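Local coordinates for protein acid phosphatase (Bacillus anthracis, PDB 2I33) that probably hydrolyses phosphate monoesters as a class C acid phosphatase of the HAD superfamily, with a magnesium ion bound at its active site, at residues 116-128 with 160-172. Residues are numbered along the deposited sequence; the frame is centred on the assembly and turned at random.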
ATOM      1  N   LYS A 116       3.170  18.168  20.441  1.00 26.11           N
ATOM      2  CA  LYS A 116       2.965  19.465  19.791  1.00 27.56           C
ATOM      3  C   LYS A 116       1.686  20.127  20.243  1.00 27.52           C
ATOM      4  O   LYS A 116       1.349  21.220  19.786  1.00 27.99           O
ATOM      5  CB  LYS A 116       2.933  19.301  18.273  1.00 27.53           C
ATOM      6  CG  LYS A 116       4.252  18.822  17.634  1.00 31.56           C
ATOM      7  CD  LYS A 116       5.390  19.768  17.984  1.00 35.62           C
ATOM      8  CE  LYS A 116       6.330  20.083  16.829  1.00 38.78           C
ATOM      9  NZ  LYS A 116       6.905  21.453  16.916  1.00 40.10           N
ATOM     10  N   GLY A 117       0.971  19.463  21.151  1.00 27.64           N
ATOM     11  CA  GLY A 117      -0.264  19.990  21.671  1.00 28.14           C
ATOM     12  C   GLY A 117      -1.463  19.803  20.762  1.00 28.21           C
ATOM     13  O   GLY A 117      -2.497  20.469  20.952  1.00 28.86           O
ATOM     14  N   VAL A 118      -1.326  18.907  19.795  1.00 28.43           N
ATOM     15  CA  VAL A 118      -2.355  18.652  18.802  1.00 28.14           C
ATOM     16  C   VAL A 118      -3.251  17.529  19.327  1.00 28.24           C
ATOM     17  O   VAL A 118      -2.774  16.449  19.712  1.00 30.18           O
ATOM     18  CB  VAL A 118      -1.731  18.279  17.437  1.00 28.21           C
ATOM     19  CG1 VAL A 118      -2.793  17.809  16.430  1.00 28.48           C
ATOM     20  CG2 VAL A 118      -0.916  19.444  16.871  1.00 28.53           C
ATOM     21  N   ASP A 119      -4.548  17.771  19.292  1.00 27.80           N
ATOM     22  CA  ASP A 119      -5.510  16.762  19.673  1.00 27.28           C
ATOM     23  C   ASP A 119      -5.626  15.648  18.634  1.00 27.33           C
ATOM     24  O   ASP A 119      -5.558  15.877  17.430  1.00 27.15           O
ATOM     25  CB  ASP A 119      -6.896  17.378  19.917  1.00 26.99           C
ATOM     26  CG  ASP A 119      -7.005  18.073  21.272  1.00 29.39           C
ATOM     27  OD1 ASP A 119      -6.344  17.590  22.225  1.00 30.01           O
ATOM     28  OD2 ASP A 119      -7.773  19.072  21.383  1.00 29.83           O
ATOM     29  N   ILE A 120      -5.807  14.436  19.137  1.00 26.30           N
ATOM     30  CA  ILE A 120      -5.964  13.253  18.304  1.00 26.82           C
ATOM     31  C   ILE A 120      -7.371  12.725  18.465  1.00 26.51           C
ATOM     32  O   ILE A 120      -7.859  12.563  19.588  1.00 27.31           O
ATOM     33  CB  ILE A 120      -4.977  12.173  18.764  1.00 26.50           C
ATOM     34  CG1 ILE A 120      -3.544  12.709  18.602  1.00 28.53           C
ATOM     35  CG2 ILE A 120      -5.202  10.862  18.025  1.00 28.09           C
ATOM     36  CD1 ILE A 120      -2.530  11.943  19.401  1.00 28.85           C
ATOM     37  N   TYR A 121      -8.031  12.440  17.341  1.00 26.76           N
ATOM     38  CA  TYR A 121      -9.319  11.752  17.353  1.00 26.66           C
ATOM     39  C   TYR A 121      -9.224  10.474  16.588  1.00 27.48           C
ATOM     40  O   TYR A 121      -8.812  10.461  15.439  1.00 27.24           O
ATOM     41  CB  TYR A 121     -10.422  12.624  16.809  1.00 27.46           C
ATOM     42  CG  TYR A 121     -10.559  13.754  17.772  1.00 26.70           C
ATOM     43  CD1 TYR A 121     -11.294  13.602  18.934  1.00 26.72           C
ATOM     44  CD2 TYR A 121      -9.852  14.937  17.587  1.00 28.58           C
ATOM     45  CE1 TYR A 121     -11.358  14.624  19.870  1.00 27.68           C
ATOM     46  CE2 TYR A 121      -9.908  15.945  18.489  1.00 29.11           C
ATOM     47  CZ  TYR A 121     -10.658  15.798  19.629  1.00 27.68           C
ATOM     48  OH  TYR A 121     -10.702  16.843  20.526  1.00 30.67           O
ATOM     49  N   TYR A 122      -9.536   9.396  17.284  1.00 27.24           N
ATOM     50  CA  TYR A 122      -9.586   8.075  16.673  1.00 27.23           C
ATOM     51  C   TYR A 122     -11.032   7.844  16.259  1.00 27.02           C
ATOM     52  O   TYR A 122     -11.870   7.520  17.086  1.00 28.74           O
ATOM     53  CB  TYR A 122      -9.152   6.985  17.648  1.00 26.67           C
ATOM     54  CG  TYR A 122      -7.798   7.215  18.279  1.00 26.78           C
ATOM     55  CD1 TYR A 122      -6.646   6.916  17.607  1.00 27.84           C
ATOM     56  CD2 TYR A 122      -7.682   7.743  19.571  1.00 24.39           C
ATOM     57  CE1 TYR A 122      -5.412   7.102  18.174  1.00 26.68           C
ATOM     58  CE2 TYR A 122      -6.455   7.949  20.135  1.00 26.00           C
ATOM     59  CZ  TYR A 122      -5.319   7.620  19.437  1.00 27.46           C
ATOM     60  OH  TYR A 122      -4.083   7.811  20.001  1.00 27.90           O
ATOM     61  N   ILE A 123     -11.316   7.990  14.963  1.00 26.80           N
ATOM     62  CA  ILE A 123     -12.657   7.796  14.443  1.00 27.30           C
ATOM     63  C   ILE A 123     -12.653   6.431  13.770  1.00 26.73           C
ATOM     64  O   ILE A 123     -12.048   6.262  12.735  1.00 27.15           O
ATOM     65  CB  ILE A 123     -13.042   8.919  13.472  1.00 26.71           C
ATOM     66  CG1 ILE A 123     -12.958  10.265  14.201  1.00 27.49           C
ATOM     67  CG2 ILE A 123     -14.454   8.677  12.926  1.00 28.07           C
ATOM     68  CD1 ILE A 123     -13.237  11.479  13.333  1.00 28.14           C
ATOM     69  N   SER A 124     -13.368   5.489  14.375  1.00 27.39           N
ATOM     70  CA  SER A 124     -13.296   4.076  14.024  1.00 27.43           C
ATOM     71  C   SER A 124     -14.680   3.472  13.967  1.00 26.82           C
ATOM     72  O   SER A 124     -15.548   3.858  14.744  1.00 27.66           O
ATOM     73  CB  SER A 124     -12.490   3.354  15.101  1.00 28.36           C
ATOM     74  OG  SER A 124     -12.690   1.960  15.048  1.00 30.10           O
ATOM     75  N   ASN A 125     -14.905   2.536  13.042  1.00 26.23           N
ATOM     76  CA  ASN A 125     -16.174   1.837  12.966  1.00 27.36           C
ATOM     77  C   ASN A 125     -16.284   0.561  13.806  1.00 27.47           C
ATOM     78  O   ASN A 125     -17.243  -0.200  13.663  1.00 28.29           O
ATOM     79  CB  ASN A 125     -16.588   1.629  11.509  1.00 27.69           C
ATOM     80  CG  ASN A 125     -16.899   2.942  10.825  1.00 26.71           C
ATOM     81  OD1 ASN A 125     -17.057   3.951  11.501  1.00 27.02           O
ATOM     82  ND2 ASN A 125     -17.000   2.937   9.498  1.00 29.69           N
ATOM     83  N   ARG A 126     -15.363   0.394  14.757  1.00 27.63           N
ATOM     84  CA  ARG A 126     -15.698  -0.418  15.920  1.00 27.67           C
ATOM     85  C   ARG A 126     -16.991   0.119  16.520  1.00 28.22           C
ATOM     86  O   ARG A 126     -17.318   1.316  16.393  1.00 26.96           O
ATOM     87  CB  ARG A 126     -14.585  -0.377  16.948  1.00 27.98           C
ATOM     88  CG  ARG A 126     -13.346  -1.108  16.516  1.00 28.92           C
ATOM     89  CD  ARG A 126     -12.191  -0.781  17.379  1.00 31.57           C
ATOM     90  NE  ARG A 126     -11.081  -1.633  16.988  1.00 31.57           N
ATOM     91  CZ  ARG A 126     -10.372  -2.403  17.800  1.00 30.10           C
ATOM     92  NH1 ARG A 126     -10.605  -2.431  19.095  1.00 28.19           N
ATOM     93  NH2 ARG A 126      -9.437  -3.191  17.285  1.00 29.35           N
ATOM     94  N   LYS A 127     -17.727  -0.782  17.156  1.00 27.68           N
ATOM     95  CA  LYS A 127     -19.012  -0.460  17.735  1.00 29.71           C
ATOM     96  C   LYS A 127     -18.797   0.284  19.047  1.00 28.84           C
ATOM     97  O   LYS A 127     -17.858   0.025  19.777  1.00 27.94           O
ATOM     98  CB  LYS A 127     -19.795  -1.745  17.966  1.00 30.24           C
ATOM     99  CG  LYS A 127     -20.019  -2.582  16.688  1.00 31.80           C
ATOM    100  CD  LYS A 127     -20.765  -3.890  16.970  1.00 33.40           C
ATOM    101  CE  LYS A 127     -19.841  -4.969  17.536  1.00 37.55           C
ATOM    102  NZ  LYS A 127     -20.491  -6.309  17.614  1.00 39.94           N
ATOM    103  N   THR A 128     -19.704   1.196  19.367  1.00 29.33           N
ATOM    104  CA  THR A 128     -19.611   1.914  20.631  1.00 29.72           C
ATOM    105  C   THR A 128     -19.539   0.984  21.859  1.00 29.26           C
ATOM    106  O   THR A 128     -18.918   1.338  22.866  1.00 29.47           O
ATOM    107  CB  THR A 128     -20.771   2.892  20.767  1.00 29.69           C
ATOM    108  OG1 THR A 128     -21.982   2.223  20.383  1.00 30.74           O
ATOM    109  CG2 THR A 128     -20.533   4.081  19.870  1.00 30.18           C
ATOM    110  N   GLY A 160     -21.135   5.398   7.946  1.00 30.95           N
ATOM    111  CA  GLY A 160     -19.877   6.060   7.693  1.00 30.31           C
ATOM    112  C   GLY A 160     -19.410   6.853   8.889  1.00 29.57           C
ATOM    113  O   GLY A 160     -19.858   6.625  10.010  1.00 29.75           O
ATOM    114  N   LYS A 161     -18.524   7.808   8.624  1.00 28.46           N
ATOM    115  CA  LYS A 161     -17.845   8.573   9.664  1.00 28.21           C
ATOM    116  C   LYS A 161     -18.045  10.078   9.563  1.00 28.71           C
ATOM    117  O   LYS A 161     -17.536  10.816  10.407  1.00 28.36           O
ATOM    118  CB  LYS A 161     -16.344   8.297   9.583  1.00 27.87           C
ATOM    119  CG  LYS A 161     -15.975   6.922  10.044  1.00 27.29           C
ATOM    120  CD  LYS A 161     -14.542   6.619   9.681  1.00 27.56           C
ATOM    121  CE  LYS A 161     -14.077   5.308  10.319  1.00 28.79           C
ATOM    122  NZ  LYS A 161     -12.632   5.088  10.144  1.00 28.78           N
ATOM    123  N   GLU A 162     -18.740  10.537   8.530  1.00 28.98           N
ATOM    124  CA  GLU A 162     -18.814  11.978   8.299  1.00 29.42           C
ATOM    125  C   GLU A 162     -19.349  12.698   9.529  1.00 29.17           C
ATOM    126  O   GLU A 162     -18.921  13.826   9.826  1.00 28.33           O
ATOM    127  CB  GLU A 162     -19.639  12.314   7.053  1.00 30.47           C
ATOM    128  CG  GLU A 162     -19.634  13.810   6.663  1.00 32.22           C
ATOM    129  CD  GLU A 162     -18.245  14.412   6.407  1.00 34.68           C
ATOM    130  OE1 GLU A 162     -17.284  13.709   5.990  1.00 32.98           O
ATOM    131  OE2 GLU A 162     -18.125  15.645   6.612  1.00 37.74           O
ATOM    132  N   LYS A 163     -20.295  12.084  10.242  1.00 28.42           N
ATOM    133  CA  LYS A 163     -20.880  12.717  11.426  1.00 28.19           C
ATOM    134  C   LYS A 163     -19.834  13.021  12.506  1.00 27.73           C
ATOM    135  O   LYS A 163     -19.843  14.105  13.108  1.00 27.94           O
ATOM    136  CB  LYS A 163     -21.996  11.838  11.993  1.00 28.47           C
ATOM    137  CG  LYS A 163     -22.622  12.336  13.262  1.00 29.98           C
ATOM    138  CD  LYS A 163     -23.836  11.501  13.607  1.00 30.73           C
ATOM    139  CE  LYS A 163     -24.603  12.099  14.756  1.00 31.48           C
ATOM    140  NZ  LYS A 163     -25.669  11.174  15.210  1.00 30.50           N
ATOM    141  N   ARG A 164     -18.946  12.063  12.753  1.00 27.26           N
ATOM    142  CA  ARG A 164     -17.890  12.253  13.742  1.00 26.74           C
ATOM    143  C   ARG A 164     -16.836  13.262  13.268  1.00 27.28           C
ATOM    144  O   ARG A 164     -16.351  14.066  14.063  1.00 28.45           O
ATOM    145  CB  ARG A 164     -17.272  10.901  14.125  1.00 27.00           C
ATOM    146  CG  ARG A 164     -18.196  10.102  15.009  1.00 26.08           C
ATOM    147  CD  ARG A 164     -17.799   8.663  15.023  1.00 26.16           C
ATOM    148  NE  ARG A 164     -18.360   7.945  13.872  1.00 25.60           N
ATOM    149  CZ  ARG A 164     -17.935   6.749  13.464  1.00 25.95           C
ATOM    150  NH1 ARG A 164     -16.923   6.180  14.059  1.00 27.02           N
ATOM    151  NH2 ARG A 164     -18.510   6.165  12.428  1.00 25.26           N
ATOM    152  N   ARG A 165     -16.495  13.219  11.982  1.00 28.25           N
ATOM    153  CA  ARG A 165     -15.548  14.185  11.396  1.00 28.03           C
ATOM    154  C   ARG A 165     -16.102  15.580  11.550  1.00 28.26           C
ATOM    155  O   ARG A 165     -15.400  16.509  11.966  1.00 29.58           O
ATOM    156  CB  ARG A 165     -15.329  13.935   9.909  1.00 27.89           C
ATOM    157  CG  ARG A 165     -14.456  12.767   9.613  1.00 28.79           C
ATOM    158  CD  ARG A 165     -14.046  12.700   8.145  1.00 30.62           C
ATOM    159  NE  ARG A 165     -15.145  12.304   7.266  1.00 29.71           N
ATOM    160  CZ  ARG A 165     -15.323  11.082   6.760  1.00 29.27           C
ATOM    161  NH1 ARG A 165     -14.519  10.079   7.068  1.00 27.74           N
ATOM    162  NH2 ARG A 165     -16.346  10.852   5.949  1.00 30.78           N
ATOM    163  N   GLU A 166     -17.384  15.731  11.226  1.00 27.90           N
ATOM    164  CA  GLU A 166     -17.994  17.043  11.283  1.00 28.10           C
ATOM    165  C   GLU A 166     -17.990  17.545  12.729  1.00 28.14           C
ATOM    166  O   GLU A 166     -17.733  18.725  12.956  1.00 29.50           O
ATOM    167  CB  GLU A 166     -19.403  17.004  10.689  1.00 28.41           C
ATOM    168  CG  GLU A 166     -20.011  18.384  10.438  1.00 29.89           C
ATOM    169  CD  GLU A 166     -20.530  19.038  11.697  1.00 34.37           C
ATOM    170  OE1 GLU A 166     -20.825  18.300  12.666  1.00 36.07           O
ATOM    171  OE2 GLU A 166     -20.673  20.288  11.714  0.50 32.54           O
ATOM    172  N   LEU A 167     -18.264  16.658  13.692  1.00 28.53           N
ATOM    173  CA  LEU A 167     -18.235  17.002  15.114  1.00 28.88           C
ATOM    174  C   LEU A 167     -16.866  17.504  15.521  1.00 28.98           C
ATOM    175  O   LEU A 167     -16.756  18.523  16.209  1.00 28.09           O
ATOM    176  CB  LEU A 167     -18.600  15.808  15.994  1.00 29.47           C
ATOM    177  N   VAL A 168     -15.826  16.791  15.101  1.00 28.66           N
ATOM    178  CA  VAL A 168     -14.478  17.229  15.423  1.00 29.18           C
ATOM    179  C   VAL A 168     -14.184  18.582  14.792  1.00 29.56           C
ATOM    180  O   VAL A 168     -13.586  19.446  15.432  1.00 30.57           O
ATOM    181  CB  VAL A 168     -13.416  16.225  14.980  1.00 29.46           C
ATOM    182  CG1 VAL A 168     -12.034  16.848  15.142  1.00 29.43           C
ATOM    183  CG2 VAL A 168     -13.538  14.972  15.814  1.00 28.53           C
ATOM    184  N   SER A 169     -14.581  18.743  13.531  1.00 30.49           N
ATOM    185  CA  SER A 169     -14.279  19.962  12.777  0.50 31.27           C
ATOM    186  C   SER A 169     -14.982  21.157  13.399  1.00 31.71           C
ATOM    187  O   SER A 169     -14.630  22.316  13.125  1.00 32.57           O
ATOM    188  CB  SER A 169     -14.700  19.823  11.307  0.50 31.19           C
ATOM    189  OG  SER A 169     -16.112  20.066  11.165  0.50 31.61           O
ATOM    190  N   GLN A 170     -15.976  20.883  14.240  1.00 32.93           N
ATOM    191  CA  GLN A 170     -16.652  21.960  14.952  1.00 33.00           C
ATOM    192  C   GLN A 170     -15.686  22.685  15.887  1.00 33.49           C
ATOM    193  O   GLN A 170     -15.747  23.883  16.019  1.00 33.27           O
ATOM    194  CB  GLN A 170     -17.827  21.451  15.787  1.00 33.76           C
ATOM    195  CG  GLN A 170     -18.954  20.809  14.986  1.00 34.08           C
ATOM    196  CD  GLN A 170     -20.178  20.521  15.840  1.00 34.82           C
ATOM    197  OE1 GLN A 170     -20.349  21.107  16.941  1.00 37.89           O
ATOM    198  NE2 GLN A 170     -21.044  19.607  15.340  1.00 36.32           N
ATOM    199  N   THR A 171     -14.777  21.941  16.515  1.00 32.58           N
ATOM    200  CA  THR A 171     -13.925  22.492  17.566  1.00 33.40           C
ATOM    201  C   THR A 171     -12.468  22.549  17.153  1.00 32.43           C
ATOM    202  O   THR A 171     -11.657  23.234  17.773  1.00 33.32           O
ATOM    203  CB  THR A 171     -14.069  21.633  18.811  1.00 32.77           C
ATOM    204  OG1 THR A 171     -13.966  20.252  18.451  1.00 37.34           O
ATOM    205  CG2 THR A 171     -15.445  21.916  19.478  1.00 33.62           C
ATOM    206  N   HIS A 172     -12.145  21.810  16.110  1.00 31.89           N
ATOM    207  CA  HIS A 172     -10.777  21.684  15.687  1.00 30.71           C
ATOM    208  C   HIS A 172     -10.681  21.916  14.208  1.00 30.85           C
ATOM    209  O   HIS A 172     -11.634  21.704  13.462  1.00 31.36           O
ATOM    210  CB  HIS A 172     -10.264  20.292  16.032  1.00 31.51           C
ATOM    211  CG  HIS A 172     -10.201  20.031  17.499  1.00 31.99           C
ATOM    212  ND1 HIS A 172     -11.327  19.808  18.271  1.00 33.49           N
ATOM    213  CD2 HIS A 172      -9.149  19.991  18.349  1.00 32.53           C
ATOM    214  CE1 HIS A 172     -10.969  19.655  19.536  1.00 34.28           C
ATOM    215  NE2 HIS A 172      -9.650  19.744  19.605  1.00 34.32           N
TER
HETATM  216  O   HOH W   1     -13.244   2.012  10.870  1.00 23.34           O
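I123 and Y121 of strand 119-125 pack on helix 162-171, and D119 meets H172 just beyond the helix. The helix runs antiparallel to the strand against the parallel sheet of this HAD fold. The segment axes lie 9.2 Å apart at 166°.

Side-chain packing makes up the middle. V168 lays CG2 over one face of the Y121 ring, a CH-pi contact 4.1 Å from CG2 to the ring centroid. I123 CG2 sits 3.7 Å from CG in the aliphatic part of K161 and also lies over one face of the R164 guanidinium.

Polar bonds close the end near the magnesium. The K161 chain is extended beyond CG, which carries NZ to I123 O at 2.9 Å. NZ also forms salt bridges with D184 and with the metal ligand D65, consistent with a role in the active site. R164 bends at chi3 (-84°) and holds the strand end with two nitrogens. NH1 donates to S124 O from above the carbonyl plane, and NH2 reaches N125 OD1 at 2.8 Å, close to the guanidinium plane. E158 pairs with R164 NE.

Aromatic and charged groups meet at the other end. The edge of Y121 points at the face of H172, with centroids 5.1 Å apart. K59 forms a salt bridge with D119, whose OD2 accepts a hydrogen bond from H172 NE2, 2.7 Å away, through its anti lone pair.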